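Local coordinates for protein monosaccharide-transporting ATPase (Actinobacillus succinogenes, PDB 5DTE) that binds D-allose between its two lobes and probably serves as the periplasmic sugar receptor of an ABC transporter, at residues 47-51 against 273-277. Sequence-based numbering, arbitrary orientation.
Sequences GAEET and KKQVA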
# COMPACT_ATOMS: atom_id res chain seq x y z
N GLY A 47 -1.01 -4.29 14.59
CA GLY A 47 -2.43 -4.60 14.58
C GLY A 47 -2.69 -6.09 14.42
O GLY A 47 -3.67 -6.61 14.95
N ALA A 48 -1.81 -6.77 13.70
CA ALA A 48 -1.92 -8.21 13.50
C ALA A 48 -1.77 -8.95 14.81
O ALA A 48 -2.44 -9.96 15.04
CB ALA A 48 -0.87 -8.71 12.49
N GLU A 49 -0.88 -8.46 15.66
CA GLU A 49 -0.58 -9.13 16.92
C GLU A 49 -1.63 -8.84 17.99
O GLU A 49 -1.92 -9.68 18.84
CB GLU A 49 0.82 -8.75 17.38
CG GLU A 49 1.89 -9.36 16.51
CD GLU A 49 3.30 -8.97 16.93
OE1 GLU A 49 3.45 -8.20 17.90
OE2 GLU A 49 4.25 -9.44 16.27
N GLU A 50 -2.23 -7.66 17.92
CA GLU A 50 -3.39 -7.33 18.74
C GLU A 50 -4.60 -8.21 18.41
O GLU A 50 -5.31 -8.64 19.31
CB GLU A 50 -3.74 -5.87 18.57
CG GLU A 50 -2.67 -4.93 19.04
CD GLU A 50 -2.87 -3.52 18.49
OE1 GLU A 50 -3.78 -3.32 17.66
OE2 GLU A 50 -2.08 -2.62 18.86
N THR A 51 -4.84 -8.45 17.13
CA THR A 51 -5.94 -9.33 16.72
C THR A 51 -5.62 -10.79 17.09
O THR A 51 -6.51 -11.57 17.43
CB THR A 51 -6.21 -9.19 15.18
OG1 THR A 51 -6.91 -7.97 14.92
CG2 THR A 51 -7.04 -10.35 14.63
N LYS A 273 -4.59 -1.99 9.88
CA LYS A 273 -4.93 -2.89 10.98
C LYS A 273 -6.23 -3.61 10.70
O LYS A 273 -6.34 -4.79 10.97
CB LYS A 273 -5.03 -2.13 12.30
CG LYS A 273 -3.85 -1.21 12.57
CD LYS A 273 -3.33 -1.36 13.97
CE LYS A 273 -2.18 -0.41 14.24
NZ LYS A 273 -1.71 -0.54 15.65
N LYS A 274 -7.21 -2.88 10.15
CA LYS A 274 -8.50 -3.46 9.76
C LYS A 274 -8.32 -4.50 8.65
O LYS A 274 -8.93 -5.57 8.67
CB LYS A 274 -9.46 -2.38 9.31
CG LYS A 274 -10.85 -2.89 8.89
CD LYS A 274 -11.80 -1.72 8.52
CE LYS A 274 -13.08 -2.16 7.79
NZ LYS A 274 -13.97 -3.00 8.59
N GLN A 275 -7.48 -4.16 7.67
CA GLN A 275 -7.12 -5.09 6.62
C GLN A 275 -6.63 -6.43 7.18
O GLN A 275 -7.27 -7.47 6.99
CB GLN A 275 -6.02 -4.51 5.74
CG GLN A 275 -6.48 -3.46 4.76
CD GLN A 275 -5.45 -3.22 3.66
OE1 GLN A 275 -4.62 -4.08 3.35
NE2 GLN A 275 -5.50 -2.04 3.06
N VAL A 276 -5.50 -6.40 7.86
CA VAL A 276 -4.90 -7.63 8.38
C VAL A 276 -5.80 -8.27 9.44
O VAL A 276 -5.71 -9.46 9.69
CB VAL A 276 -3.50 -7.36 8.95
CG1 VAL A 276 -3.58 -6.43 10.15
CG2 VAL A 276 -2.80 -8.67 9.28
N ALA A 277 -6.69 -7.48 10.04
CA ALA A 277 -7.68 -8.06 10.94
C ALA A 277 -8.65 -8.88 10.13
O ALA A 277 -8.91 -10.03 10.48
CB ALA A 277 -8.40 -6.99 11.73
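Lys273 lays its chain across Gly47 and ends beside Glu50 where two helices of one lobe of this periplasmic binding protein fold pack together. Helix 39-54 follows strand 28-33, the first in the chain; helix 272-287, more than 200 residues later, belongs to the stretch in which the chain has returned from the other lobe. The two segments cross at -47°, with axes 8.8 Å apart at closest approach. Followed outward, the Lys273 side chain leaves CB with CG set beside the backbone N (chi1 -49°) and bends at chi2 (-134°), which carries CD over the backbone of Gly47, 3.4 Å from its CA. Gly47 has no side chain on this face, and CD lies against its bare backbone. Beyond CD the chain runs straight: CE passes the Gly47 N at 4.1 Å, and NZ ends beside the carboxylate of Glu50, the two chains crossing at a slant. That salt bridge is long, Lys273 NZ to Glu50 OE2 3.8 Å with OE1 scarcely farther. The same NZ also hydrogen-bonds Gln46 OE1, one residue before Gly47. On the buried side, Val276 spreads its two methyls along Ala48: CG1 faces the Ala48 N at 4.0 Å, while CG2, anti to the backbone N of Val276, meets Ala48 CB at 3.7 Å. Val276 also touches Met44 and Leu115, the latter on strand 112-115, so it joins both helices to the sheet. One turn on from Gly47 and Lys273, the helices meet again through small side chains, Thr51 OG1 resting against Ala277 CB at 3.7 Å.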